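Local coordinates for hypothetical membrane protein (Corynebacterium glutamicum, PDB 6JSA) that binds heme through its C-terminal HtaA domain and probably hands heme on within the heme uptake machinery of Corynebacteria, at residues L94-V99 with T113-L118; S60-G65 with N82-F87; G132-S137 with D157-S162; A8-G13 with F43-N48; E55-S60 with N88-E93. One frame throughout, in Å; residues are numbered along the deposited sequence. Where two conformers were deposited one is given.

Interaction 1 (L94-V99 with T113-L118)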
# COMPACT_ATOMS: atom_id res chain seq x y z
N LEU A 94 -4.79 -0.32 5.27
CA LEU A 94 -3.58 -0.60 4.52
C LEU A 94 -2.42 -0.21 5.42
O LEU A 94 -2.27 0.96 5.79
CB LEU A 94 -3.57 0.20 3.22
CG LEU A 94 -2.38 -0.03 2.30
CD1 LEU A 94 -2.19 -1.50 1.98
CD2 LEU A 94 -2.57 0.79 1.03
N ILE A 95 -1.62 -1.20 5.82
CA ILE A 95 -0.53 -1.03 6.77
C ILE A 95 0.79 -1.22 6.03
O ILE A 95 0.90 -2.08 5.15
CB ILE A 95 -0.68 -2.06 7.90
CG1 ILE A 95 -2.01 -1.85 8.65
CG2 ILE A 95 0.50 -2.04 8.85
CD1 ILE A 95 -2.46 -3.07 9.44
N ALA A 96 1.81 -0.43 6.39
CA ALA A 96 3.13 -0.59 5.80
C ALA A 96 4.16 -0.02 6.75
O ALA A 96 3.84 0.75 7.66
CB ALA A 96 3.22 0.09 4.44
N ASP A 97 5.42 -0.41 6.54
CA ASP A 97 6.56 0.22 7.19
C ASP A 97 6.99 1.40 6.31
O ASP A 97 7.23 1.22 5.11
CB ASP A 97 7.74 -0.75 7.28
CG ASP A 97 7.38 -2.05 7.98
OD1 ASP A 97 6.39 -2.08 8.75
OD2 ASP A 97 8.10 -3.05 7.77
N VAL A 98 7.08 2.59 6.90
CA VAL A 98 7.31 3.81 6.12
C VAL A 98 8.43 4.63 6.73
O VAL A 98 8.40 4.92 7.93
CB VAL A 98 6.03 4.66 6.00
CG1 VAL A 98 6.31 5.93 5.18
CG2 VAL A 98 4.90 3.85 5.39
N VAL A 99 9.39 5.03 5.89
CA VAL A 99 10.42 6.01 6.24
C VAL A 99 10.37 7.09 5.17
O VAL A 99 10.37 6.78 3.98
CB VAL A 99 11.82 5.38 6.28
CG1 VAL A 99 12.86 6.41 6.67
CG2 VAL A 99 11.84 4.17 7.20
N THR A 113 2.80 1.33 10.25
CA THR A 113 1.74 2.31 10.47
C THR A 113 0.61 2.08 9.48
O THR A 113 0.81 1.55 8.39
CB THR A 113 2.31 3.74 10.30
OG1 THR A 113 1.33 4.69 10.70
CG2 THR A 113 2.72 4.01 8.85
N VAL A 114 -0.60 2.49 9.88
CA VAL A 114 -1.70 2.54 8.93
C VAL A 114 -1.46 3.70 7.97
O VAL A 114 -1.41 4.86 8.39
CB VAL A 114 -3.04 2.67 9.65
CG1 VAL A 114 -4.18 2.81 8.65
CG2 VAL A 114 -3.26 1.47 10.56
N VAL A 115 -1.27 3.38 6.68
CA VAL A 115 -1.09 4.40 5.65
C VAL A 115 -2.43 4.93 5.16
O VAL A 115 -2.54 6.09 4.75
CB VAL A 115 -0.25 3.81 4.50
CG1 VAL A 115 -0.20 4.74 3.29
CG2 VAL A 115 1.15 3.51 4.97
N GLY A 116 -3.47 4.10 5.18
CA GLY A 116 -4.79 4.53 4.76
C GLY A 116 -5.87 3.61 5.26
O GLY A 116 -5.62 2.44 5.58
N THR A 117 -7.07 4.16 5.35
CA THR A 117 -8.23 3.35 5.67
C THR A 117 -8.89 2.88 4.38
O THR A 117 -8.94 3.59 3.37
CB THR A 117 -9.22 4.10 6.55
OG1 THR A 117 -9.49 5.37 5.95
CG2 THR A 117 -8.63 4.32 7.94
N LEU A 118 -9.37 1.64 4.41
CA LEU A 118 -9.93 0.99 3.24
C LEU A 118 -11.44 0.93 3.33
O LEU A 118 -12.01 0.57 4.37
CB LEU A 118 -9.41 -0.44 3.13
CG LEU A 118 -7.90 -0.57 3.01
CD1 LEU A 118 -7.50 -2.02 2.82
CD2 LEU A 118 -7.37 0.28 1.87

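Interaction 2 (S60-G65 with N82-F87)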
# COMPACT_ATOMS: atom_id res chain seq x y z
N SER A 60 -6.11 -10.74 7.14
CA SER A 60 -4.89 -9.98 6.90
C SER A 60 -4.12 -10.69 5.81
O SER A 60 -3.86 -11.89 5.92
CB SER A 60 -4.03 -9.91 8.16
OG SER A 60 -4.35 -8.76 8.91
N ILE A 61 -3.77 -9.95 4.77
CA ILE A 61 -3.02 -10.45 3.63
C ILE A 61 -1.69 -9.71 3.63
O ILE A 61 -1.67 -8.48 3.48
CB ILE A 61 -3.77 -10.21 2.30
CG1 ILE A 61 -5.28 -10.47 2.44
CG2 ILE A 61 -3.15 -11.03 1.19
CD1 ILE A 61 -5.63 -11.91 2.64
N ASN A 62 -0.59 -10.44 3.81
CA ASN A 62 0.72 -9.84 4.02
C ASN A 62 1.61 -9.99 2.79
O ASN A 62 1.65 -11.06 2.16
CB ASN A 62 1.44 -10.52 5.19
CG ASN A 62 0.80 -10.21 6.51
OD1 ASN A 62 0.97 -9.12 7.05
ND2 ASN A 62 0.06 -11.18 7.05
N PHE A 63 2.35 -8.92 2.47
CA PHE A 63 3.26 -8.95 1.34
C PHE A 63 4.64 -8.47 1.75
O PHE A 63 4.77 -7.50 2.50
CB PHE A 63 2.74 -8.05 0.21
CG PHE A 63 1.40 -8.48 -0.30
CD1 PHE A 63 1.30 -9.43 -1.31
CD2 PHE A 63 0.23 -7.97 0.25
CE1 PHE A 63 0.07 -9.85 -1.77
CE2 PHE A 63 -1.00 -8.39 -0.22
CZ PHE A 63 -1.08 -9.33 -1.23
N PRO A 64 5.70 -9.12 1.26
CA PRO A 64 7.05 -8.58 1.42
C PRO A 64 7.31 -7.55 0.33
O PRO A 64 6.48 -7.31 -0.55
CB PRO A 64 7.91 -9.82 1.20
CG PRO A 64 7.17 -10.52 0.10
CD PRO A 64 5.70 -10.31 0.39
N GLY A 65 8.49 -6.94 0.39
CA GLY A 65 8.94 -6.08 -0.68
C GLY A 65 8.85 -4.60 -0.33
O GLY A 65 8.06 -4.18 0.52
N ASN A 82 6.64 -3.87 3.10
CA ASN A 82 5.87 -4.87 3.84
C ASN A 82 4.40 -4.47 3.97
O ASN A 82 3.83 -4.43 5.08
CB ASN A 82 6.50 -5.12 5.21
CG ASN A 82 7.89 -5.67 5.10
OD1 ASN A 82 8.11 -6.65 4.39
ND2 ASN A 82 8.83 -5.06 5.80
N ILE A 83 3.76 -4.21 2.83
CA ILE A 83 2.36 -3.81 2.89
C ILE A 83 1.49 -4.96 3.37
O ILE A 83 1.81 -6.15 3.18
CB ILE A 83 1.82 -3.21 1.57
CG1 ILE A 83 1.61 -4.29 0.51
CG2 ILE A 83 2.70 -2.08 1.08
CD1 ILE A 83 0.65 -3.84 -0.58
N GLU A 84 0.38 -4.61 4.01
CA GLU A 84 -0.58 -5.56 4.54
C GLU A 84 -1.96 -4.99 4.31
O GLU A 84 -2.21 -3.82 4.61
CB GLU A 84 -0.35 -5.78 6.05
CG GLU A 84 -1.46 -6.53 6.75
CD GLU A 84 -1.22 -6.65 8.24
OE1 GLU A 84 -0.09 -6.36 8.69
OE2 GLU A 84 -2.16 -7.04 8.96
N ILE A 85 -2.84 -5.81 3.74
CA ILE A 85 -4.26 -5.49 3.63
C ILE A 85 -4.97 -6.20 4.77
O ILE A 85 -4.99 -7.43 4.84
CB ILE A 85 -4.83 -5.96 2.28
CG1 ILE A 85 -4.13 -5.22 1.13
CG2 ILE A 85 -6.33 -5.73 2.24
CD1 ILE A 85 -4.45 -5.79 -0.23
N SER A 86 -5.55 -5.43 5.68
CA SER A 86 -6.32 -5.95 6.79
C SER A 86 -7.77 -5.54 6.59
O SER A 86 -8.04 -4.41 6.19
CB SER A 86 -5.78 -5.38 8.11
OG SER A 86 -6.43 -5.94 9.22
N PHE A 87 -8.70 -6.46 6.84
CA PHE A 87 -10.11 -6.14 6.65
C PHE A 87 -10.95 -6.73 7.76
O PHE A 87 -10.64 -7.78 8.32
CB PHE A 87 -10.66 -6.51 5.26
CG PHE A 87 -10.59 -7.99 4.93
CD1 PHE A 87 -9.48 -8.53 4.29
CD2 PHE A 87 -11.66 -8.82 5.22
CE1 PHE A 87 -9.44 -9.88 3.97
CE2 PHE A 87 -11.62 -10.17 4.91
CZ PHE A 87 -10.51 -10.70 4.28
O HOH W 1 5.21 -4.83 0.39
O HOH W 2 10.11 -7.21 2.71

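Interaction 3 (G132-S137 with D157-S162)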
# COMPACT_ATOMS: atom_id res chain seq x y z
N GLY A 132 -10.77 -8.60 -3.56
CA GLY A 132 -11.48 -7.37 -3.31
C GLY A 132 -10.76 -6.17 -3.89
O GLY A 132 -9.61 -6.25 -4.32
N SER A 133 -11.49 -5.06 -3.88
CA SER A 133 -10.98 -3.76 -4.31
C SER A 133 -11.48 -2.72 -3.32
O SER A 133 -12.65 -2.77 -2.91
CB SER A 133 -11.48 -3.39 -5.70
OG SER A 133 -11.00 -4.29 -6.69
N ALA A 134 -10.61 -1.79 -2.95
CA ALA A 134 -10.97 -0.78 -1.95
C ALA A 134 -10.40 0.58 -2.31
O ALA A 134 -9.29 0.69 -2.84
CB ALA A 134 -10.45 -1.17 -0.57
N SER A 135 -11.15 1.63 -1.99
CA SER A 135 -10.58 2.97 -1.95
C SER A 135 -9.67 3.10 -0.74
O SER A 135 -9.86 2.42 0.28
CB SER A 135 -11.69 4.02 -1.88
OG SER A 135 -12.42 3.90 -0.67
N VAL A 136 -8.68 3.98 -0.86
CA VAL A 136 -7.65 4.18 0.15
C VAL A 136 -7.67 5.65 0.56
O VAL A 136 -7.36 6.53 -0.25
CB VAL A 136 -6.26 3.79 -0.37
CG1 VAL A 136 -5.22 3.97 0.71
CG2 VAL A 136 -6.25 2.35 -0.91
N SER A 137 -8.00 5.91 1.82
CA SER A 137 -8.09 7.26 2.36
C SER A 137 -6.90 7.51 3.27
O SER A 137 -6.72 6.81 4.27
CB SER A 137 -9.38 7.42 3.17
OG SER A 137 -10.51 7.29 2.34
N ASP A 157 -4.52 6.00 -4.80
CA ASP A 157 -4.98 5.00 -5.75
C ASP A 157 -5.75 3.91 -5.00
O ASP A 157 -5.41 3.58 -3.86
CB ASP A 157 -3.79 4.29 -6.41
CG ASP A 157 -3.19 5.05 -7.58
OD1 ASP A 157 -3.74 6.07 -8.03
OD2 ASP A 157 -2.14 4.59 -8.07
N PRO A 158 -6.76 3.33 -5.62
CA PRO A 158 -7.43 2.17 -5.00
C PRO A 158 -6.50 0.96 -5.03
O PRO A 158 -5.57 0.86 -5.84
CB PRO A 158 -8.64 1.95 -5.91
CG PRO A 158 -8.17 2.42 -7.25
CD PRO A 158 -7.29 3.61 -6.96
N ILE A 159 -6.75 0.03 -4.11
CA ILE A 159 -5.96 -1.19 -4.02
C ILE A 159 -6.85 -2.39 -4.32
O ILE A 159 -8.02 -2.42 -3.92
CB ILE A 159 -5.25 -1.33 -2.65
CG1 ILE A 159 -4.32 -2.55 -2.64
CG2 ILE A 159 -6.26 -1.37 -1.49
CD1 ILE A 159 -3.29 -2.52 -1.52
N SER A 160 -6.30 -3.37 -5.03
CA SER A 160 -7.01 -4.62 -5.28
C SER A 160 -6.12 -5.79 -4.90
O SER A 160 -4.89 -5.68 -4.89
CB SER A 160 -7.45 -4.76 -6.74
OG SER A 160 -6.36 -4.62 -7.62
N PHE A 161 -6.76 -6.90 -4.57
CA PHE A 161 -6.01 -8.11 -4.24
C PHE A 161 -6.83 -9.33 -4.63
O PHE A 161 -8.06 -9.28 -4.74
CB PHE A 161 -5.64 -8.19 -2.75
CG PHE A 161 -6.77 -8.66 -1.87
CD1 PHE A 161 -7.73 -7.77 -1.40
CD2 PHE A 161 -6.87 -10.00 -1.51
CE1 PHE A 161 -8.77 -8.20 -0.61
CE2 PHE A 161 -7.93 -10.44 -0.71
CZ PHE A 161 -8.87 -9.54 -0.26
N SER A 162 -6.13 -10.44 -4.80
CA SER A 162 -6.76 -11.73 -4.91
C SER A 162 -5.88 -12.75 -4.21
O SER A 162 -4.66 -12.60 -4.17
CB SER A 162 -7.00 -12.11 -6.37
OG SER A 162 -5.79 -12.19 -7.09

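Interaction 4 (A8-G13 with F43-N48)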
# COMPACT_ATOMS: atom_id res chain seq x y z
N ALA A 8 -1.22 -15.01 -2.70
CA ALA A 8 -1.91 -13.74 -2.83
C ALA A 8 -1.14 -12.83 -3.78
O ALA A 8 0.08 -12.95 -3.95
CB ALA A 8 -2.06 -13.02 -1.49
N SER A 9 -1.88 -11.91 -4.38
CA SER A 9 -1.30 -10.85 -5.18
C SER A 9 -2.10 -9.58 -4.92
O SER A 9 -3.29 -9.64 -4.61
CB SER A 9 -1.31 -11.17 -6.67
OG SER A 9 -2.64 -11.24 -7.15
N ALA A 10 -1.43 -8.44 -5.01
CA ALA A 10 -2.10 -7.17 -4.85
C ALA A 10 -1.53 -6.20 -5.87
O ALA A 10 -0.38 -6.32 -6.31
CB ALA A 10 -1.96 -6.60 -3.43
N GLN A 11 -2.36 -5.21 -6.22
CA GLN A 11 -2.01 -4.18 -7.18
C GLN A 11 -2.37 -2.84 -6.56
O GLN A 11 -3.51 -2.63 -6.14
CB GLN A 11 -2.77 -4.38 -8.50
CG GLN A 11 -2.56 -5.77 -9.12
CD GLN A 11 -3.42 -6.85 -8.48
OE1 GLN A 11 -4.60 -6.63 -8.18
NE2 GLN A 11 -2.84 -8.03 -8.26
N TRP A 12 -1.38 -1.94 -6.47
CA TRP A 12 -1.60 -0.63 -5.88
C TRP A 12 -0.57 0.33 -6.45
O TRP A 12 0.64 0.07 -6.34
CB TRP A 12 -1.45 -0.69 -4.36
CG TRP A 12 -1.80 0.60 -3.67
CD1 TRP A 12 -2.89 1.40 -3.90
CD2 TRP A 12 -1.07 1.23 -2.60
NE1 TRP A 12 -2.88 2.48 -3.05
CE2 TRP A 12 -1.77 2.40 -2.25
CE3 TRP A 12 0.11 0.92 -1.92
CZ2 TRP A 12 -1.33 3.27 -1.24
CZ3 TRP A 12 0.55 1.78 -0.92
CH2 TRP A 12 -0.17 2.94 -0.59
N GLY A 13 -1.03 1.42 -7.06
CA GLY A 13 -0.09 2.38 -7.59
C GLY A 13 0.40 3.44 -6.62
O GLY A 13 1.17 4.31 -7.04
N PHE A 43 2.08 -0.82 -8.65
CA PHE A 43 3.04 -1.72 -8.05
C PHE A 43 2.40 -3.08 -7.81
O PHE A 43 1.21 -3.19 -7.50
CB PHE A 43 3.63 -1.08 -6.79
CG PHE A 43 4.28 0.24 -7.09
CD1 PHE A 43 5.54 0.28 -7.68
CD2 PHE A 43 3.61 1.43 -6.88
CE1 PHE A 43 6.13 1.48 -8.02
CE2 PHE A 43 4.19 2.65 -7.21
CZ PHE A 43 5.46 2.68 -7.78
N GLN A 44 3.19 -4.14 -8.01
CA GLN A 44 2.71 -5.51 -8.06
C GLN A 44 3.32 -6.26 -6.89
O GLN A 44 4.55 -6.37 -6.79
CB GLN A 44 3.10 -6.17 -9.38
CG GLN A 44 2.63 -5.42 -10.62
CD GLN A 44 1.15 -5.58 -10.88
OE1 GLN A 44 0.60 -6.67 -10.71
NE2 GLN A 44 0.49 -4.52 -11.31
N PHE A 45 2.47 -6.76 -6.01
CA PHE A 45 2.89 -7.41 -4.78
C PHE A 45 2.52 -8.88 -4.85
O PHE A 45 1.45 -9.24 -5.36
CB PHE A 45 2.22 -6.75 -3.57
CG PHE A 45 2.50 -5.28 -3.46
CD1 PHE A 45 1.72 -4.35 -4.13
CD2 PHE A 45 3.57 -4.83 -2.69
CE1 PHE A 45 1.99 -3.00 -4.04
CE2 PHE A 45 3.84 -3.47 -2.59
CZ PHE A 45 3.05 -2.55 -3.27
N SER A 46 3.40 -9.72 -4.32
CA SER A 46 3.23 -11.16 -4.39
C SER A 46 3.55 -11.72 -3.02
O SER A 46 4.64 -11.48 -2.49
CB SER A 46 4.19 -11.70 -5.45
OG SER A 46 4.03 -13.09 -5.60
N GLY A 47 2.60 -12.45 -2.42
CA GLY A 47 2.79 -12.94 -1.07
C GLY A 47 2.19 -14.32 -0.89
O GLY A 47 1.29 -14.75 -1.62
N ASN A 48 2.70 -15.02 0.12
CA ASN A 48 2.14 -16.33 0.44
C ASN A 48 1.83 -16.49 1.93
O ASN A 48 1.87 -17.61 2.46
CB ASN A 48 2.99 -17.48 -0.11
CG ASN A 48 4.37 -17.52 0.48
OD1 ASN A 48 4.72 -16.73 1.36
ND2 ASN A 48 5.19 -18.46 -0.01
O HOH W 3 0.09 -8.46 -8.73

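Interaction 5 (E55-S60 with N88-E93)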
# COMPACT_ATOMS: atom_id res chain seq x y z
N GLU A 55 -15.74 -17.14 8.34
CA GLU A 55 -16.99 -17.08 9.09
C GLU A 55 -17.31 -15.65 9.50
O GLU A 55 -18.47 -15.23 9.43
CB GLU A 55 -16.92 -17.99 10.31
CG GLU A 55 -18.26 -18.08 11.03
CD GLU A 55 -18.24 -19.02 12.22
OE1 GLU A 55 -17.29 -19.81 12.34
OE2 GLU A 55 -19.18 -18.96 13.04
N ASN A 56 -16.30 -14.87 9.87
CA ASN A 56 -16.52 -13.52 10.36
C ASN A 56 -16.11 -12.44 9.36
O ASN A 56 -16.24 -11.25 9.67
CB ASN A 56 -15.80 -13.33 11.70
CG ASN A 56 -16.37 -14.23 12.76
OD1 ASN A 56 -17.57 -14.23 13.02
ND2 ASN A 56 -15.51 -15.05 13.37
N LYS A 57 -15.67 -12.82 8.17
CA LYS A 57 -15.22 -11.90 7.13
C LYS A 57 -14.17 -10.91 7.64
O LYS A 57 -14.30 -9.70 7.49
CB LYS A 57 -16.38 -11.19 6.42
CG LYS A 57 -16.04 -10.77 4.99
CD LYS A 57 -17.19 -10.03 4.31
CE LYS A 57 -16.86 -9.77 2.84
NZ LYS A 57 -17.85 -8.91 2.13
N THR A 58 -13.12 -11.45 8.26
CA THR A 58 -11.95 -10.67 8.63
C THR A 58 -10.72 -11.34 8.05
O THR A 58 -10.72 -12.54 7.76
CB THR A 58 -11.76 -10.55 10.15
OG1 THR A 58 -11.37 -11.81 10.69
CG2 THR A 58 -13.05 -10.07 10.82
N GLY A 59 -9.65 -10.57 7.90
CA GLY A 59 -8.44 -11.17 7.35
C GLY A 59 -7.30 -10.19 7.37
O GLY A 59 -7.47 -8.98 7.60
N SER A 60 -6.11 -10.74 7.14
CA SER A 60 -4.89 -9.98 6.90
C SER A 60 -4.12 -10.69 5.81
O SER A 60 -3.86 -11.89 5.92
CB SER A 60 -4.03 -9.91 8.16
OG SER A 60 -4.35 -8.76 8.91
N ASN A 88 -12.02 -6.01 8.07
CA ASN A 88 -13.06 -6.45 9.01
C ASN A 88 -14.37 -6.08 8.34
O ASN A 88 -14.72 -4.89 8.29
CB ASN A 88 -12.92 -5.74 10.35
CG ASN A 88 -11.67 -6.14 11.12
OD1 ASN A 88 -10.59 -5.59 10.90
ND2 ASN A 88 -11.83 -7.08 12.04
N GLY A 89 -15.08 -7.07 7.81
CA GLY A 89 -16.20 -6.65 6.99
C GLY A 89 -15.69 -5.90 5.77
O GLY A 89 -14.57 -6.12 5.30
N ASN A 90 -16.49 -4.96 5.29
CA ASN A 90 -16.19 -4.23 4.06
C ASN A 90 -15.34 -2.98 4.30
O ASN A 90 -15.27 -2.10 3.43
CB ASN A 90 -17.49 -3.90 3.32
CG ASN A 90 -18.20 -5.15 2.84
OD1 ASN A 90 -17.56 -6.12 2.42
ND2 ASN A 90 -19.52 -5.15 2.91
N SER A 91 -14.68 -2.88 5.45
CA SER A 91 -13.72 -1.82 5.70
C SER A 91 -12.41 -2.45 6.16
O SER A 91 -12.35 -3.65 6.46
CB SER A 91 -14.23 -0.84 6.76
OG SER A 91 -14.38 -1.49 8.00
N GLY A 92 -11.36 -1.65 6.21
CA GLY A 92 -10.08 -2.19 6.60
C GLY A 92 -9.00 -1.14 6.66
O GLY A 92 -9.27 0.06 6.71
N GLU A 93 -7.77 -1.62 6.66
CA GLU A 93 -6.59 -0.78 6.80
C GLU A 93 -5.50 -1.26 5.86
O GLU A 93 -5.30 -2.47 5.69
CB GLU A 93 -6.06 -0.83 8.23
CG GLU A 93 -7.03 -0.26 9.26
CD GLU A 93 -6.51 -0.38 10.68
OE1 GLU A 93 -5.75 -1.32 10.97
OE2 GLU A 93 -6.87 0.48 11.51

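Interaction 1 (L94-V99 with T113-L118)
Leu-94 and Ala-96 pair with Gly-116 and Thr-113 on antiparallel strands whose short axes run at 137° to each other, with the register slipping by one residue between the two pairs. Leu-94 O takes the N-H of Val-115 at 2.8 Å, nearly along the C=O axis, and, weakly, that of Gly-116. Leu-94 N answers with an almost straight bond to Gly-116 O (2.9 Å, 176°), and Ala-96 and Thr-113 exchange two backbone bonds. On the buried face, Val-115 CG2, set anti to its own carbonyl carbon, lies against Val-98 CG2 at 3.8 Å and also against Ala-96 CB. Thr-113 CG2 adds a looser contact to the same Val-98 methyl, while Thr-113 OG1 bonds to Ser-141 OG. Farther along, Leu-118 CD2 rests 4.0 Å from Leu-94 CB, and both leucines reach Val-136 and Ile-159. On the other face Ile-95 CG1 and Val-114 CG2 meet at 4.0 Å. Val-98 brings this packing to within about 9 Å of the heme, side chain to ligand. Val-115 and Gly-116 facing Leu-94 together form a classic beta bulge, here in a strand pair of the HtaA domain.

Interaction 2 (S60-G65 with N82-F87)
Ile-61 and Ile-85 exchange the two backbone hydrogen bonds at the centre of this antiparallel pair, Ile-61 N reaching Ile-85 O at 2.8 Å and Ile-85 N returning to Ile-61 O. Where the regular strand 60-62 gives way to loop, Phe-63 N still bonds to Ile-83 O and Asn-82 N to Gly-65 O. Two waters finish this end. One accepts from Ile-83 N at 2.9 Å and lies against Gly-65 O; the other accepts from Gly-65 N and donates to Asn-82 OD1 at 2.7 Å. The ND2 of that same amide is taken by Asp-97 OD2 on the next strand.

The polar face carries Ser-60, Asn-62, Glu-84 and Ser-86. Glu-84 starts with CG anti to the backbone N (chi1 168°) and runs out extended, which brings OE2 to Ser-60 OG at 2.8 Å. The hydroxyl donates on the anti side of the carboxylate, 21° out of its plane, while OE1 is held in a salt bridge by Arg-112.

Apolar contacts occupy the other face. Phe-63 CD2 packs on Ile-83 CG1 at 3.9 Å, and the ring has Ile-83 O at its edge, in plane. Ile-61 CG1 lies loosely at the edge of the Phe-87 ring, 4.5 Å from Phe-87 CE1, and Ile-85 CD1 approaches Phe-63 CE2 obliquely.

The pair is therefore two-sided: one face feeds the hydrophobic interior of the HtaA domain, and the other holds a carboxylate whose two oxygens are gripped by different partners, so Glu-84 is probably ionised and its rotation restrained.

Interaction 3 (G132-S137 with D157-S162)
Phe-161 lays one face of its ring over the backbone of Gly-132, whose N sits 3.6 Å above the ring plane and offset toward the rim. A first torsion of 80° places CG between the backbone N and the carbonyl carbon, turning the ring across to the neighbouring strand. Since Gly-132 carries no side chain, the ring lies directly on main chain, Phe-161 CE1 coming within 3.9 Å of Gly-132 CA. Two backbone bonds join the pair, Gly-132 N to Phe-161 O at 3.0 Å and Phe-161 N to Gly-132 O at 2.9 Å.

Such a phenylalanine laid over a cross-strand glycine is the pattern known as aromatic rescue of glycine in antiparallel sheets; here it joins strands 129-138 and 159-165 of the HtaA domain. Two further bonds link Ala-134 and Ile-159, the shorter from Ala-134 N to Ile-159 O at 2.8 Å.

On the same face as Phe-161, Ile-159 CG2 meets Val-136 CG2 at 3.8 Å, the two chains crossing at an angle, and the more distant Ala-134 CB flanks the same isoleucine methyl. Val-136 CG2 also presses on Asp-157 O at 3.3 Å. On the reverse face Ser-133 OG lies 3.6 Å from Ser-160 CB, while Ser-160 OG turns to Gln-11. Asp-157 OD1 holds Ala-16 N at the start of helix 16-23, which also carries the heme-binding Ser-17.

Interaction 4 (A8-G13 with F43-N48)
Ala-8, Ala-10 and Trp-12 pair with Gly-47, Phe-45 and Phe-43 as the hydrogen-bonded positions of a regular antiparallel strand pair, linking strand 3-12 to strand 42-53 in the HtaA domain. Each of the three pairs uses both of its N-H groups and both of its carbonyls. The shortest bond runs from Ala-8 N to Gly-47 O at 2.7 Å. Gly-47 N meets Ala-8 O at 3.0 Å almost straight, but comes from above the carbonyl plane; the bond from Phe-43 N to Trp-12 O is bent and weak.

Ala-10 O has two donors: Phe-45 N at 2.9 Å and, more distantly, a water. That water also donates to Gln-44 OE1 at 2.7 Å and accepts from Gln-11 NE2, tying the two glutamines together. Both chains bend at chi2, and their amide planes stand 28° apart as Gln-11 CG passes beside Gln-44 OE1. The far ends are held too, Gln-11 OE1 by Ser-160 OG and Gln-44 NE2 by Gln-42 O.

On the opposite face the side chains are buried and apolar, save that Trp-12 NE1 donates to Asp-157 O. Phe-45 CB packs on Ala-10 CB, and the rim of its ring reaches Trp-12 CB. The edge of the Phe-43 ring borders Gly-13, Phe-43 CE2 lying 3.5 Å from Gly-13 O. In the Phe-45 ring, CD1 sits 3.6 Å from Ala-10 O, which lies at the ring edge in its plane.

Interaction 5 (E55-S60 with N88-E93)
Lys-57 grips the turn that follows strand 76-88 at two places, by its backbone and by the end of its side chain. The tightly packed part is the main chain: Gly-89 N donates to Lys-57 O at 2.8 Å, nearly in line with the carbonyl bond.

The second grip is at the surface. CG of Lys-57 stands anti to the backbone N (chi1 -153°), and the chain continues fully extended from there, carrying Lys-57 NZ across to Asn-90 OD1 at 2.8 Å. The ammonium lies 16° off the plane of that amide and has another acceptor in Leu-123 O, so two carbonyl-type oxygens fix the end of an otherwise flexible chain.

Two standard motifs face each other here. Asn-88 to Ser-91 make a type II' beta turn with Gly-89, whose phi is positive, at its first corner, closing the hairpin between strands 76-88 and 91-101; Asn-88 N bonds to Ser-91 O at 2.9 Å, while the return bond from Ser-91 N to Asn-88 O is weak. Across from it, Lys-57 and Thr-58 both face Asp-53 in a G1 beta bulge, Lys-57 taking the left-handed helical backbone conformation with phi 52°.

The looser side is formed by Thr-58 and Asn-88, a non-hydrogen-bonded pair. The methyl CG2 of Thr-58 comes nearest to the amide, 3.5 Å from Asn-88 ND2, and the two side chains cross without a polar bond between them. Asn-88 is exposed to solvent and was deposited in two conformers, consistent with a lightly held side chain.

Interactions 1 and 4 are buried, 2 and 3 partly buried, and interaction 5 lies at the surface, far from the middle of the chain. Strand 58-62 serves both 2 and 5, which share Ser-60, and strand 91-101 serves both 1 and 5. Interactions 2, 3 and 4 converge on one apolar interior, where Ile-85 CD1 meets Phe-161 CB at 3.7 Å and Phe-63 packs on Ala-10; Leu-94 of interaction 1 joins it against Trp-12. The polar faces differ: a carboxylate held by a serine and an outside arginine in 2, water-linked glutamines in 4, and a lysine-asparagine bond in 5. Interactions 1, 3 and 4 reach toward the heme end, while 2 and 5 lie away from it.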